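Local coordinates for protein aminotransferase, class IV (Brucella abortus, PDB 4TVI) that probably catalyses the pyridoxal-phosphate-dependent transfer of the amino group of leucine, isoleucine or valine to 2-oxoglutarate in branched-chain amino acid metabolism, at residues T37-G41 with E42-G46; K113-P116 with D117-V120. All coordinates share one frame; numbering follows the deposited sequence.

Contact 1 of 2, residues T37-G41 with E42-G46; sequences TYYKG and EWREG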
# COMPACT_ATOMS: atom_id res chain seq x y z
N THR A 37 -20.22 -4.84 -11.64
CA THR A 37 -19.50 -5.22 -10.43
C THR A 37 -20.37 -6.08 -9.52
O THR A 37 -21.50 -5.72 -9.21
CB THR A 37 -19.01 -3.98 -9.65
OG1 THR A 37 -18.20 -3.17 -10.50
CG2 THR A 37 -18.22 -4.39 -8.42
N TYR A 38 -19.83 -7.22 -9.08
CA TYR A 38 -20.52 -8.05 -8.10
C TYR A 38 -20.08 -7.64 -6.71
O TYR A 38 -18.90 -7.70 -6.37
CB TYR A 38 -20.22 -9.54 -8.33
CG TYR A 38 -20.99 -10.46 -7.42
CD1 TYR A 38 -22.26 -10.91 -7.77
CD2 TYR A 38 -20.47 -10.87 -6.21
CE1 TYR A 38 -22.98 -11.75 -6.93
CE2 TYR A 38 -21.17 -11.71 -5.37
CZ TYR A 38 -22.42 -12.15 -5.73
OH TYR A 38 -23.11 -12.98 -4.88
N TYR A 39 -21.04 -7.20 -5.90
CA TYR A 39 -20.75 -6.71 -4.56
C TYR A 39 -21.97 -6.88 -3.67
O TYR A 39 -23.09 -6.56 -4.09
CB TYR A 39 -20.32 -5.23 -4.60
CG TYR A 39 -20.10 -4.60 -3.24
CD1 TYR A 39 -19.08 -5.03 -2.40
CD2 TYR A 39 -20.91 -3.55 -2.80
CE1 TYR A 39 -18.87 -4.45 -1.15
CE2 TYR A 39 -20.72 -2.96 -1.56
CZ TYR A 39 -19.70 -3.41 -0.74
OH TYR A 39 -19.50 -2.82 0.50
N LYS A 40 -21.76 -7.42 -2.47
CA LYS A 40 -22.86 -7.72 -1.56
C LYS A 40 -23.99 -8.50 -2.25
O LYS A 40 -25.15 -8.11 -2.18
CB LYS A 40 -23.41 -6.43 -0.94
CG LYS A 40 -22.44 -5.71 -0.03
CD LYS A 40 -22.95 -5.64 1.40
CE LYS A 40 -21.88 -5.10 2.34
NZ LYS A 40 -20.87 -6.15 2.68
N GLY A 41 -23.62 -9.57 -2.93
CA GLY A 41 -24.58 -10.51 -3.49
C GLY A 41 -25.36 -10.05 -4.72
O GLY A 41 -26.31 -10.70 -5.13
N GLU A 42 -24.93 -8.95 -5.32
CA GLU A 42 -25.65 -8.39 -6.46
C GLU A 42 -24.71 -7.89 -7.54
O GLU A 42 -23.70 -7.25 -7.23
CB GLU A 42 -26.56 -7.24 -6.01
CG GLU A 42 -27.57 -7.59 -4.93
CD GLU A 42 -28.67 -8.50 -5.43
OE1 GLU A 42 -28.79 -8.67 -6.66
OE2 GLU A 42 -29.42 -9.03 -4.58
N TRP A 43 -25.04 -8.16 -8.79
CA TRP A 43 -24.32 -7.53 -9.89
C TRP A 43 -24.85 -6.11 -10.02
O TRP A 43 -26.06 -5.89 -10.12
CB TRP A 43 -24.48 -8.31 -11.19
CG TRP A 43 -23.66 -9.56 -11.24
CD1 TRP A 43 -24.10 -10.85 -11.07
CD2 TRP A 43 -22.25 -9.65 -11.46
NE1 TRP A 43 -23.05 -11.72 -11.18
CE2 TRP A 43 -21.90 -11.02 -11.42
CE3 TRP A 43 -21.24 -8.71 -11.68
CZ2 TRP A 43 -20.59 -11.46 -11.59
CZ3 TRP A 43 -19.94 -9.15 -11.87
CH2 TRP A 43 -19.63 -10.52 -11.82
N ARG A 44 -23.94 -5.15 -10.06
CA ARG A 44 -24.31 -3.74 -10.14
C ARG A 44 -23.57 -3.03 -11.26
O ARG A 44 -22.38 -3.26 -11.48
CB ARG A 44 -23.98 -3.06 -8.81
CG ARG A 44 -24.29 -3.93 -7.59
CD ARG A 44 -24.19 -3.16 -6.30
NE ARG A 44 -24.33 -4.05 -5.15
CZ ARG A 44 -25.40 -4.08 -4.37
NH1 ARG A 44 -26.40 -3.23 -4.58
NH2 ARG A 44 -25.46 -4.93 -3.35
N GLU A 45 -24.27 -2.13 -11.93
CA GLU A 45 -23.72 -1.46 -13.10
C GLU A 45 -23.07 -0.13 -12.74
O GLU A 45 -23.41 0.49 -11.73
CB GLU A 45 -24.83 -1.25 -14.14
CG GLU A 45 -24.35 -1.23 -15.59
CD GLU A 45 -25.48 -1.44 -16.58
OE1 GLU A 45 -25.22 -1.45 -17.81
OE2 GLU A 45 -26.65 -1.61 -16.15
N GLY A 46 -22.12 0.31 -13.57
CA GLY A 46 -21.52 1.61 -13.40
C GLY A 46 -20.61 1.72 -12.19
O GLY A 46 -19.93 0.77 -11.82
O HOH W 1 -20.07 -1.80 -12.06

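Contact 2 of 2, residues K113-P116 with D117-V120; sequences KFAP and DTDV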
# COMPACT_ATOMS: atom_id res chain seq x y z
N LYS A 113 -23.39 -10.66 -18.79
CA LYS A 113 -24.13 -9.40 -18.69
C LYS A 113 -23.72 -8.45 -19.81
O LYS A 113 -24.41 -7.47 -20.09
CB LYS A 113 -23.88 -8.74 -17.33
CG LYS A 113 -24.30 -9.56 -16.12
CD LYS A 113 -25.70 -9.19 -15.66
CE LYS A 113 -26.07 -9.93 -14.38
NZ LYS A 113 -27.46 -9.61 -13.94
N PHE A 114 -22.59 -8.74 -20.44
CA PHE A 114 -22.08 -7.92 -21.53
C PHE A 114 -22.65 -8.35 -22.87
O PHE A 114 -23.10 -9.49 -23.03
CB PHE A 114 -20.55 -7.97 -21.55
CG PHE A 114 -19.92 -7.28 -20.38
CD1 PHE A 114 -19.75 -7.95 -19.18
CD2 PHE A 114 -19.52 -5.96 -20.47
CE1 PHE A 114 -19.18 -7.31 -18.09
CE2 PHE A 114 -18.95 -5.32 -19.39
CZ PHE A 114 -18.78 -5.99 -18.19
N ALA A 115 -22.69 -7.42 -23.81
CA ALA A 115 -23.09 -7.73 -25.17
C ALA A 115 -22.14 -8.76 -25.76
O ALA A 115 -20.97 -8.82 -25.36
CB ALA A 115 -23.13 -6.48 -26.03
N PRO A 116 -22.63 -9.60 -26.68
CA PRO A 116 -21.77 -10.57 -27.37
C PRO A 116 -20.55 -9.89 -27.99
O PRO A 116 -20.62 -8.71 -28.34
CB PRO A 116 -22.69 -11.15 -28.44
CG PRO A 116 -24.05 -11.02 -27.87
CD PRO A 116 -24.04 -9.74 -27.07
N ASP A 117 -19.45 -10.63 -28.10
CA ASP A 117 -18.23 -10.13 -28.71
C ASP A 117 -17.69 -8.87 -28.02
O ASP A 117 -17.08 -8.02 -28.66
CB ASP A 117 -18.47 -9.84 -30.20
CG ASP A 117 -18.92 -11.07 -30.96
OD1 ASP A 117 -18.53 -12.19 -30.56
OD2 ASP A 117 -19.67 -10.92 -31.95
N THR A 118 -17.91 -8.77 -26.72
CA THR A 118 -17.35 -7.69 -25.92
C THR A 118 -16.18 -8.22 -25.10
O THR A 118 -16.35 -9.17 -24.33
CB THR A 118 -18.40 -7.04 -24.99
OG1 THR A 118 -19.45 -6.47 -25.78
CG2 THR A 118 -17.76 -5.95 -24.13
N ASP A 119 -15.01 -7.62 -25.27
CA ASP A 119 -13.82 -8.01 -24.51
C ASP A 119 -13.85 -7.38 -23.12
O ASP A 119 -14.19 -6.20 -22.97
CB ASP A 119 -12.53 -7.61 -25.23
CG ASP A 119 -12.45 -8.14 -26.64
OD1 ASP A 119 -13.08 -9.19 -26.93
OD2 ASP A 119 -11.75 -7.52 -27.47
N VAL A 120 -13.52 -8.17 -22.11
CA VAL A 120 -13.70 -7.73 -20.74
C VAL A 120 -12.43 -7.95 -19.90
O VAL A 120 -11.74 -8.96 -20.04
CB VAL A 120 -14.90 -8.45 -20.08
CG1 VAL A 120 -15.09 -7.98 -18.63
CG2 VAL A 120 -16.19 -8.24 -20.88
O HOH W 2 -18.68 -10.58 -24.62

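Contact 1 of 2, residues T37-G41 with E42-G46
Y38 turns its ring carbon CG anti to the backbone N (chi1 -175°), whereas W43 keeps CG beside its own N (chi1 -75°), and the two rings meet on one face of a tight antiparallel hairpin. The base of the tyrosine stands over one face of the indole: Y38 CB sits 3.4 Å from the centroid of the W43 six-membered ring, almost on its normal, a CH-pi contact. Further out, the tyrosine directs its edge at the face of the five-membered ring of W43 in a T-shaped pair, with Y38 CD1 3.6 Å from W43 NE1 and the planes 64° apart. Strands 35-39 and 42-45 are joined by a type I' turn, from Y39 to E42, the classic two-residue link of a beta hairpin. T37 and R44 form a hydrogen-bonded pair, T37 N giving to R44 O at 2.7 Å; a water bridges T37 OG1, R44 O and G46 O. On the face carrying Y39 and R44, the arginine grips the Y39 carbonyl side-on: NE and NH2 each donate to Y39 O at 3.0 Å, and the oxygen lies close to the guanidinium plane. E42 N also donates to Y39 O, at 3.3 Å from above the carbonyl plane. K40 NZ reaches across to a salt bridge with D144 of strand 143-151. Three donors converging on one carbonyl imply that arginine and turn together fix the Y39 peptide, the positive charge probably polarising its C=O.

Contact 2 of 2, residues K113-P116 with D117-V120
T118 folds back over A115, and one carbonyl oxygen collects most of the polar contacts of this turn. T118 OG1 donates to A115 O at 2.8 Å, coming from above the carbonyl plane. The same oxygen takes a weak bond from T118 N at 3.3 Å and a further hydrogen from a water 3.0 Å away. Because OG1 stands beside the backbone N of T118 (chi1 -62°), hydroxyl and amide can address the same acceptor. The water spends its other proton on T118 O, 2.7 Å distant, and so ties the carbonyls of A115 and T118 together. P116 and D117 form the bend between them, and the positive phi of D117 helps reverse the chain so that T118 returns to A115. The carboxylate of D119 looks outside the turn: OD2 accepts from M154 N, and OD1 more weakly from E72 N. Beside the polar cluster is an apolar one. V120 CG2 stands over the centre of the F114 ring, 3.9 Å from its centroid, a CH-pi contact made by side chains approaching from opposite directions, while T118 CG2 comes obliquely to 4.1 Å from F114 CD2. The turn connects helix 100-111 to strand 120-128; F114 and V120 both rest on L149 of strand 143-151, F114 meets W36 edge-to-face, and the backbone of V120 pairs with L70 of strand 64-70.

How the contacts relate
Contact 1 is a hairpin at the edge of the five-stranded antiparallel sheet, and contact 2 is the loop that leads into its strand 120-128. Their centres are about 17 Å apart, yet they touch directly, W43 CB of contact 1 lying 3.9 Å from K113 CE of contact 2. Two shared neighbours join them further: W43 packs on W36, with which K113 makes a cation-pi contact, and also on L149 of strand 143-151, both of them residues that also receive F114. Only contact 1 reaches the second subunit, where T37 and Y39 pack on A53 and R49 of that chain. Neither contact includes K180, the lysine that carries the pyridoxal phosphate.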